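Long-range contact in carbohydrate oxidase (Microdochium nivale, PDB 3RJA), which oxidises the C1 hydroxyl of mono-, oligo- and polysaccharides to lactones with its FAD cofactor, reducing molecular oxygen to hydrogen peroxide: residues Y377-Q387 with D421-A429. Residues are numbered along the deposited sequence; the frame is centred on the assembly and turned at random.
With FAD (flavin-adenine dinucleotide), chain B.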
ATOM      1  N   TYR A 377       7.244 -10.207   2.065  1.00 11.37           N
ATOM      2  CA  TYR A 377       7.290  -8.889   2.731  1.00 11.12           C
ATOM      3  C   TYR A 377       8.589  -8.778   3.564  1.00 11.14           C
ATOM      4  O   TYR A 377       8.817  -9.618   4.446  1.00 11.42           O
ATOM      5  CB  TYR A 377       6.051  -8.683   3.598  1.00 10.62           C
ATOM      6  CG  TYR A 377       5.897  -7.264   4.129  1.00 10.82           C
ATOM      7  CD1 TYR A 377       5.329  -6.260   3.339  1.00 10.03           C
ATOM      8  CD2 TYR A 377       6.341  -6.927   5.424  1.00 10.70           C
ATOM      9  CE1 TYR A 377       5.177  -4.955   3.824  1.00 10.78           C
ATOM     10  CE2 TYR A 377       6.204  -5.637   5.919  1.00 10.45           C
ATOM     11  CZ  TYR A 377       5.622  -4.647   5.118  1.00 10.72           C
ATOM     12  OH  TYR A 377       5.477  -3.358   5.601  1.00 10.40           O
ATOM     13  N   PRO A 378       9.448  -7.771   3.266  1.00 11.01           N
ATOM     14  CA  PRO A 378      10.813  -7.719   3.850  1.00 11.33           C
ATOM     15  C   PRO A 378      11.005  -6.721   4.973  1.00 11.84           C
ATOM     16  O   PRO A 378      12.155  -6.477   5.378  1.00 12.74           O
ATOM     17  CB  PRO A 378      11.654  -7.191   2.681  1.00 11.38           C
ATOM     18  CG  PRO A 378      10.660  -6.256   1.926  1.00 10.58           C
ATOM     19  CD  PRO A 378       9.259  -6.722   2.244  1.00 10.59           C
ATOM     20  N   HIS A 379       9.925  -6.119   5.456  1.00 10.84           N
ATOM     21  CA  HIS A 379      10.077  -5.014   6.404  1.00 10.98           C
ATOM     22  C   HIS A 379       9.725  -5.402   7.845  1.00 11.00           C
ATOM     23  O   HIS A 379       9.431  -4.529   8.670  1.00  9.73           O
ATOM     24  CB  HIS A 379       9.209  -3.825   5.984  1.00 10.88           C
ATOM     25  CG  HIS A 379       9.403  -3.400   4.569  1.00 11.32           C
ATOM     26  ND1 HIS A 379      10.600  -2.901   4.094  1.00 11.43           N
ATOM     27  CD2 HIS A 379       8.537  -3.369   3.526  1.00 11.44           C
ATOM     28  CE1 HIS A 379      10.468  -2.585   2.816  1.00 11.77           C
ATOM     29  NE2 HIS A 379       9.220  -2.852   2.447  1.00 12.57           N
ATOM     30  N   ARG A 380       9.713  -6.705   8.141  1.00 11.28           N
ATOM     31  CA  ARG A 380       9.243  -7.159   9.479  1.00 12.04           C
ATOM     32  C   ARG A 380      10.159  -6.693  10.626  1.00 12.55           C
ATOM     33  O   ARG A 380       9.761  -6.729  11.796  1.00 13.06           O
ATOM     34  CB  ARG A 380       9.099  -8.696   9.521  1.00 10.96           C
ATOM     35  CG  ARG A 380       8.169  -9.287   8.447  1.00 10.96           C
ATOM     36  CD  ARG A 380       6.668  -8.884   8.578  1.00 10.53           C
ATOM     37  NE  ARG A 380       5.897  -9.579   7.553  1.00 10.44           N
ATOM     38  CZ  ARG A 380       4.560  -9.685   7.480  1.00 11.50           C
ATOM     39  NH1 ARG A 380       3.754  -9.179   8.427  1.00 10.61           N
ATOM     40  NH2 ARG A 380       4.024 -10.335   6.438  1.00 10.01           N
ATOM     41  N   ASP A 381      11.399  -6.302  10.284  1.00 13.40           N
ATOM     42  CA  ASP A 381      12.389  -5.885  11.278  1.00 14.29           C
ATOM     43  C   ASP A 381      12.479  -4.370  11.301  1.00 14.46           C
ATOM     44  O   ASP A 381      13.488  -3.806  11.737  1.00 14.03           O
ATOM     45  CB  ASP A 381      13.774  -6.495  10.963  1.00 14.45           C
ATOM     46  CG  ASP A 381      14.264  -6.160   9.552  1.00 15.97           C
ATOM     47  OD1 ASP A 381      13.462  -5.661   8.702  1.00 16.85           O
ATOM     48  OD2 ASP A 381      15.465  -6.383   9.272  1.00 16.21           O
ATOM     49  N   LYS A 382      11.453  -3.713  10.763  1.00 14.25           N
ATOM     50  CA  LYS A 382      11.410  -2.229  10.714  1.00 14.52           C
ATOM     51  C   LYS A 382      10.318  -1.693  11.613  1.00 13.69           C
ATOM     52  O   LYS A 382       9.154  -2.090  11.492  1.00 14.49           O
ATOM     53  CB  LYS A 382      11.195  -1.696   9.287  1.00 14.57           C
ATOM     54  CG  LYS A 382      12.120  -2.317   8.201  1.00 16.09           C
ATOM     55  CD  LYS A 382      13.633  -2.169   8.563  1.00 15.59           C
ATOM     56  CE  LYS A 382      14.565  -2.334   7.358  1.00 14.36           C
ATOM     57  NZ  LYS A 382      14.589  -3.730   6.857  1.00 14.85           N
ATOM     58  N   LEU A 383      10.696  -0.777  12.499  1.00 13.28           N
ATOM     59  CA  LEU A 383       9.782  -0.166  13.430  1.00 13.20           C
ATOM     60  C   LEU A 383       8.934   0.903  12.748  1.00 13.41           C
ATOM     61  O   LEU A 383       7.707   0.978  12.976  1.00 13.09           O
ATOM     62  CB  LEU A 383      10.552   0.442  14.646  1.00 14.57           C
ATOM     63  CG  LEU A 383       9.631   0.942  15.767  1.00 14.72           C
ATOM     64  CD1 LEU A 383      10.202   0.661  17.154  1.00 17.19           C
ATOM     65  CD2 LEU A 383       9.295   2.425  15.622  1.00 15.66           C
ATOM     66  N   TRP A 384       9.591   1.748  11.949  1.00 12.37           N
ATOM     67  CA  TRP A 384       8.920   2.862  11.269  1.00 12.74           C
ATOM     68  C   TRP A 384       8.624   2.565   9.796  1.00 12.32           C
ATOM     69  O   TRP A 384       9.494   2.100   9.061  1.00 13.74           O
ATOM     70  CB  TRP A 384       9.842   4.096  11.273  1.00 12.96           C
ATOM     71  CG  TRP A 384      10.054   4.723  12.636  1.00 14.42           C
ATOM     72  CD1 TRP A 384      11.220   4.735  13.373  1.00 14.63           C
ATOM     73  CD2 TRP A 384       9.092   5.457  13.398  1.00 14.96           C
ATOM     74  NE1 TRP A 384      11.035   5.425  14.550  1.00 15.06           N
ATOM     75  CE2 TRP A 384       9.738   5.882  14.594  1.00 15.56           C
ATOM     76  CE3 TRP A 384       7.741   5.781  13.201  1.00 14.74           C
ATOM     77  CZ2 TRP A 384       9.074   6.616  15.586  1.00 15.48           C
ATOM     78  CZ3 TRP A 384       7.082   6.525  14.190  1.00 15.87           C
ATOM     79  CH2 TRP A 384       7.751   6.926  15.371  1.00 16.33           C
ATOM     80  N   LEU A 385       7.416   2.883   9.366  1.00 12.22           N
ATOM     81  CA  LEU A 385       7.055   2.969   7.951  1.00 12.07           C
ATOM     82  C   LEU A 385       6.751   4.465   7.695  1.00 11.77           C
ATOM     83  O   LEU A 385       5.912   5.060   8.372  1.00 11.85           O
ATOM     84  CB  LEU A 385       5.819   2.102   7.632  1.00 11.95           C
ATOM     85  CG  LEU A 385       5.031   2.443   6.346  1.00 12.34           C
ATOM     86  CD1 LEU A 385       5.863   2.273   5.094  1.00 11.80           C
ATOM     87  CD2 LEU A 385       3.790   1.618   6.209  1.00 11.96           C
ATOM     88  N   ILE A 386       7.430   5.058   6.722  1.00 10.93           N
ATOM     89  CA  ILE A 386       7.384   6.506   6.568  1.00 10.81           C
ATOM     90  C   ILE A 386       6.966   6.838   5.158  1.00 10.26           C
ATOM     91  O   ILE A 386       7.547   6.321   4.198  1.00 10.41           O
ATOM     92  CB  ILE A 386       8.768   7.153   6.883  1.00 10.57           C
ATOM     93  CG1 ILE A 386       9.189   6.828   8.332  1.00 10.69           C
ATOM     94  CG2 ILE A 386       8.762   8.675   6.607  1.00  9.11           C
ATOM     95  CD1 ILE A 386      10.650   7.269   8.679  1.00 10.63           C
ATOM     96  N   GLN A 387       5.953   7.690   5.047  1.00 10.81           N
ATOM     97  CA  GLN A 387       5.514   8.216   3.767  1.00 10.49           C
ATOM     98  C   GLN A 387       5.811   9.715   3.660  1.00 11.78           C
ATOM     99  O   GLN A 387       5.564  10.480   4.615  1.00 12.22           O
ATOM    100  CB  GLN A 387       4.015   7.943   3.531  1.00 11.07           C
ATOM    101  CG  GLN A 387       3.566   8.456   2.135  1.00 10.91           C
ATOM    102  CD  GLN A 387       2.180   8.016   1.711  1.00 12.26           C
ATOM    103  OE1 GLN A 387       1.882   7.977   0.509  1.00 12.59           O
ATOM    104  NE2 GLN A 387       1.298   7.724   2.693  1.00 11.70           N
ATOM    105  N   ASP A 421      20.054  -0.907   7.443  1.00 22.68           N
ATOM    106  CA  ASP A 421      19.072  -0.471   8.449  1.00 21.34           C
ATOM    107  C   ASP A 421      17.757   0.057   7.863  1.00 18.84           C
ATOM    108  O   ASP A 421      16.814   0.352   8.599  1.00 18.52           O
ATOM    109  CB  ASP A 421      19.673   0.593   9.358  1.00 20.26           C
ATOM    110  CG  ASP A 421      20.270   0.012  10.632  0.50 19.77           C
ATOM    111  OD1 ASP A 421      20.502  -1.215  10.696  0.50 18.50           O
ATOM    112  OD2 ASP A 421      20.501   0.793  11.579  0.50 19.48           O
ATOM    113  N   TRP A 422      17.701   0.196   6.548  1.00 16.45           N
ATOM    114  CA  TRP A 422      16.552   0.867   5.957  1.00 15.38           C
ATOM    115  C   TRP A 422      16.162   0.237   4.638  1.00 15.63           C
ATOM    116  O   TRP A 422      17.012  -0.328   3.934  1.00 14.06           O
ATOM    117  CB  TRP A 422      16.785   2.374   5.820  1.00 15.01           C
ATOM    118  CG  TRP A 422      17.864   2.790   4.840  1.00 16.53           C
ATOM    119  CD1 TRP A 422      19.201   3.038   5.123  1.00 16.35           C
ATOM    120  CD2 TRP A 422      17.704   3.027   3.425  1.00 15.32           C
ATOM    121  NE1 TRP A 422      19.856   3.416   3.972  1.00 16.61           N
ATOM    122  CE2 TRP A 422      18.970   3.409   2.919  1.00 16.12           C
ATOM    123  CE3 TRP A 422      16.614   2.946   2.539  1.00 15.69           C
ATOM    124  CZ2 TRP A 422      19.180   3.705   1.561  1.00 15.27           C
ATOM    125  CZ3 TRP A 422      16.814   3.243   1.189  1.00 15.78           C
ATOM    126  CH2 TRP A 422      18.100   3.609   0.709  1.00 16.38           C
ATOM    127  N   GLY A 423      14.866   0.341   4.324  1.00 14.97           N
ATOM    128  CA  GLY A 423      14.358  -0.059   3.024  1.00 14.26           C
ATOM    129  C   GLY A 423      13.351   0.946   2.527  1.00 13.34           C
ATOM    130  O   GLY A 423      13.200   2.005   3.107  1.00 11.76           O
ATOM    131  N   MET A 424      12.660   0.592   1.449  1.00 12.63           N
ATOM    132  CA  MET A 424      11.577   1.406   0.907  1.00 12.39           C
ATOM    133  C   MET A 424      10.394   0.499   0.618  1.00 11.28           C
ATOM    134  O   MET A 424      10.564  -0.672   0.348  1.00 11.47           O
ATOM    135  CB  MET A 424      12.038   2.145  -0.371  1.00 12.27           C
ATOM    136  CG  MET A 424      13.061   3.237  -0.054  1.00 12.44           C
ATOM    137  SD  MET A 424      13.559   4.209  -1.470  1.00 12.49           S
ATOM    138  CE  MET A 424      14.166   5.667  -0.641  1.00 13.73           C
ATOM    139  N   TYR A 425       9.194   1.066   0.652  1.00 11.72           N
ATOM    140  CA  TYR A 425       7.934   0.286   0.548  1.00 11.10           C
ATOM    141  C   TYR A 425       7.291   0.491  -0.822  1.00 11.24           C
ATOM    142  O   TYR A 425       6.848   1.604  -1.144  1.00 12.28           O
ATOM    143  CB  TYR A 425       7.025   0.755   1.684  1.00 10.88           C
ATOM    144  CG  TYR A 425       5.616   0.190   1.820  1.00 11.43           C
ATOM    145  CD1 TYR A 425       5.372  -1.184   1.852  1.00 11.73           C
ATOM    146  CD2 TYR A 425       4.540   1.046   2.026  1.00 11.14           C
ATOM    147  CE1 TYR A 425       4.056  -1.674   2.033  1.00 11.84           C
ATOM    148  CE2 TYR A 425       3.248   0.576   2.224  1.00 11.09           C
ATOM    149  CZ  TYR A 425       3.013  -0.795   2.232  1.00 11.79           C
ATOM    150  OH  TYR A 425       1.710  -1.275   2.403  1.00 12.19           O
ATOM    151  N   ILE A 426       7.251  -0.571  -1.645  1.00 10.65           N
ATOM    152  CA  ILE A 426       6.738  -0.455  -3.021  1.00  9.52           C
ATOM    153  C   ILE A 426       5.217  -0.128  -3.083  1.00  9.80           C
ATOM    154  O   ILE A 426       4.718   0.224  -4.147  1.00 10.01           O
ATOM    155  CB  ILE A 426       7.057  -1.737  -3.849  1.00  9.47           C
ATOM    156  CG1 ILE A 426       6.918  -1.463  -5.378  1.00  9.58           C
ATOM    157  CG2 ILE A 426       6.197  -2.908  -3.354  1.00  8.45           C
ATOM    158  CD1 ILE A 426       7.265  -2.669  -6.261  1.00  9.18           C
ATOM    159  N   ASN A 427       4.462  -0.249  -1.977  1.00  9.83           N
ATOM    160  CA  ASN A 427       3.074   0.329  -2.009  1.00 10.06           C
ATOM    161  C   ASN A 427       3.071   1.877  -1.999  1.00 10.25           C
ATOM    162  O   ASN A 427       2.058   2.513  -2.320  1.00  9.55           O
ATOM    163  CB  ASN A 427       2.155  -0.235  -0.925  1.00  9.40           C
ATOM    164  CG  ASN A 427       1.391  -1.477  -1.393  1.00  9.82           C
ATOM    165  OD1 ASN A 427       1.300  -1.768  -2.609  1.00 10.19           O
ATOM    166  ND2 ASN A 427       0.861  -2.231  -0.435  1.00  9.21           N
ATOM    167  N   TYR A 428       4.227   2.463  -1.690  1.00 10.21           N
ATOM    168  CA  TYR A 428       4.448   3.878  -1.950  1.00 11.30           C
ATOM    169  C   TYR A 428       5.471   4.000  -3.082  1.00 12.62           C
ATOM    170  O   TYR A 428       6.579   4.532  -2.894  1.00 12.32           O
ATOM    171  CB  TYR A 428       4.919   4.593  -0.687  1.00 11.46           C
ATOM    172  CG  TYR A 428       3.984   4.506   0.495  1.00 12.29           C
ATOM    173  CD1 TYR A 428       2.601   4.379   0.302  1.00 13.16           C
ATOM    174  CD2 TYR A 428       4.470   4.614   1.817  1.00 13.25           C
ATOM    175  CE1 TYR A 428       1.721   4.320   1.362  1.00 14.96           C
ATOM    176  CE2 TYR A 428       3.577   4.539   2.911  1.00 15.95           C
ATOM    177  CZ  TYR A 428       2.197   4.399   2.654  1.00 16.51           C
ATOM    178  OH  TYR A 428       1.260   4.344   3.660  1.00 21.12           O
ATOM    179  N   ALA A 429       5.110   3.439  -4.246  1.00 13.14           N
ATOM    180  CA  ALA A 429       6.066   3.240  -5.353  1.00 11.97           C
ATOM    181  C   ALA A 429       6.717   4.556  -5.824  1.00 12.08           C
ATOM    182  O   ALA A 429       6.031   5.558  -6.115  1.00 10.54           O
ATOM    183  CB  ALA A 429       5.385   2.554  -6.534  1.00 12.14           C
TER
HETATM  184  PA  FAD B 501      -2.674  -0.727  -9.188  1.00  9.18           P
HETATM  185  O1A FAD B 501      -3.885  -1.201  -9.946  1.00  9.44           O
HETATM  186  O2A FAD B 501      -2.046   0.535  -9.719  1.00  8.50           O
HETATM  187  O5B FAD B 501      -1.573  -1.894  -9.190  1.00  9.51           O
HETATM  188  C5B FAD B 501      -0.446  -1.800  -8.325  1.00  8.98           C
HETATM  189  C4B FAD B 501       0.560  -2.899  -8.710  1.00  9.00           C
HETATM  190  O4B FAD B 501      -0.020  -4.183  -8.475  1.00  8.24           O
HETATM  191  C3B FAD B 501       0.947  -2.863 -10.187  1.00  9.12           C
HETATM  192  O3B FAD B 501       2.262  -3.406 -10.329  1.00 11.12           O
HETATM  193  C2B FAD B 501      -0.049  -3.851 -10.785  1.00  9.41           C
HETATM  194  O2B FAD B 501       0.298  -4.414 -12.028  1.00  8.87           O
HETATM  195  C1B FAD B 501      -0.100  -4.895  -9.680  1.00  9.05           C
HETATM  196  N9A FAD B 501      -1.370  -5.614  -9.721  1.00  9.38           N
HETATM  197  C8A FAD B 501      -2.655  -5.086  -9.807  1.00  9.97           C
HETATM  198  N7A FAD B 501      -3.519  -6.136  -9.817  1.00 10.42           N
HETATM  199  C5A FAD B 501      -2.822  -7.280  -9.717  1.00  9.47           C
HETATM  200  C6A FAD B 501      -3.223  -8.619  -9.689  1.00 10.31           C
HETATM  201  N6A FAD B 501      -4.531  -8.954  -9.744  1.00  9.02           N
HETATM  202  N1A FAD B 501      -2.240  -9.586  -9.564  1.00  9.14           N
HETATM  203  C2A FAD B 501      -0.895  -9.235  -9.517  1.00  9.90           C
HETATM  204  N3A FAD B 501      -0.492  -7.917  -9.585  1.00  9.60           N
HETATM  205  C4A FAD B 501      -1.461  -6.961  -9.671  1.00  9.58           C
HETATM  206  N1  FAD B 501      -0.969   1.909   1.212  1.00 15.10           N
HETATM  207  C2  FAD B 501      -0.961   1.339   2.491  1.00 16.31           C
HETATM  208  O2  FAD B 501      -0.242   0.371   2.766  1.00 12.78           O
HETATM  209  N3  FAD B 501      -1.845   1.868   3.427  1.00 16.29           N
HETATM  210  C4  FAD B 501      -2.803   2.829   3.167  1.00 16.18           C
HETATM  211  O4  FAD B 501      -3.637   3.166   4.038  1.00 16.32           O
HETATM  212  C4X FAD B 501      -2.736   3.446   1.806  1.00 14.93           C
HETATM  213  N5  FAD B 501      -3.597   4.389   1.463  1.00 15.77           N
HETATM  214  C5X FAD B 501      -3.634   4.902   0.187  1.00 13.64           C
HETATM  215  C6  FAD B 501      -4.625   5.846  -0.189  1.00 13.59           C
HETATM  216  C7  FAD B 501      -4.754   6.263  -1.500  1.00 11.50           C
HETATM  217  C7M FAD B 501      -5.825   7.302  -1.894  1.00 11.85           C
HETATM  218  C8  FAD B 501      -3.966   5.640  -2.496  1.00 11.94           C
HETATM  219  C8M FAD B 501      -4.089   6.045  -3.952  1.00 10.63           C
HETATM  220  C9  FAD B 501      -2.949   4.767  -2.139  1.00 12.62           C
HETATM  221  C9A FAD B 501      -2.778   4.361  -0.801  1.00 13.63           C
HETATM  222  N10 FAD B 501      -1.845   3.364  -0.425  1.00 14.02           N
HETATM  223  C10 FAD B 501      -1.740   2.949   0.894  1.00 14.89           C
HETATM  224  C1' FAD B 501      -0.922   2.799  -1.463  1.00 13.44           C
HETATM  225  C2' FAD B 501      -1.477   1.495  -2.018  1.00 12.43           C
HETATM  226  O2' FAD B 501      -1.307   0.464  -1.054  1.00 13.88           O
HETATM  227  C3' FAD B 501      -0.717   1.101  -3.265  1.00 11.71           C
HETATM  228  O3' FAD B 501      -0.715   2.168  -4.190  1.00 11.43           O
HETATM  229  C4' FAD B 501      -1.345  -0.163  -3.875  1.00 11.75           C
HETATM  230  O4' FAD B 501      -0.374  -0.847  -4.605  1.00 10.13           O
HETATM  231  C5' FAD B 501      -2.562   0.169  -4.743  1.00 10.36           C
HETATM  232  O5' FAD B 501      -3.113  -1.014  -5.252  1.00 11.29           O
HETATM  233  P   FAD B 501      -4.036  -0.932  -6.586  1.00 10.43           P
HETATM  234  O1P FAD B 501      -4.609  -2.279  -6.907  1.00 10.64           O
HETATM  235  O2P FAD B 501      -5.102   0.150  -6.400  1.00  9.59           O
HETATM  236  O3P FAD B 501      -2.939  -0.417  -7.631  1.00  9.17           O
HETATM  237  O   HOH W   1       8.377  -3.158  -0.235  1.00  7.98           O
HETATM  238  O   HOH W   2       1.749   6.102   5.520  0.50  8.01           O
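Gln-387 lays its flat amide over the ring of Tyr-428, the two planes only 12° apart and CD over the ring centre, 3.6 Å above its plane. With CG anti to the backbone N (chi1 -178°) and the chain extended beyond it, the methylenes also run along this face, and CG makes a CH-pi contact. A glutamine suits the place because its amide can stack while OE1 bonds to Tyr-72 and NE2 makes a weak bond to the bound substrate analogue. Tyr-428 OH holds a water at 2.6 Å, and Tyr-428 CE1 lies 3.6 Å from flavin N1. Replacing Tyr-428 by alanine is likely to strip the amide of its stacking surface, leaving it held mainly by Tyr-72, and to cost the water its hydroxyl partner. The contact thus walls the active site, shared by the FAD and analogue pockets, on the flavin's pyrimidine side.

The opposite face of Tyr-428 rests on CD2 of Tyr-425. Tyrosine suits this position: its ring packs while its buried OH reaches flavin O2, donating at 2.6 Å, and accepts from Asn-427 ND2 (164°) and Gly-145 N. Leu-385 turns a branched apolar end to both tyrosine rings, its CD1 3.6 Å from Tyr-425 CD2, while Tyr-377 brings a ring edge to Tyr-425 CE1. Farther out, a water joins His-379 NE2 to the Ile-426 backbone N.

Tyr-425 N bonds to Ser-323 on strand 318-326, which lies between strands 384-392 and 422-423 in the antiparallel sheet; helix 435-443 packs against Trp-422 and Ile-426.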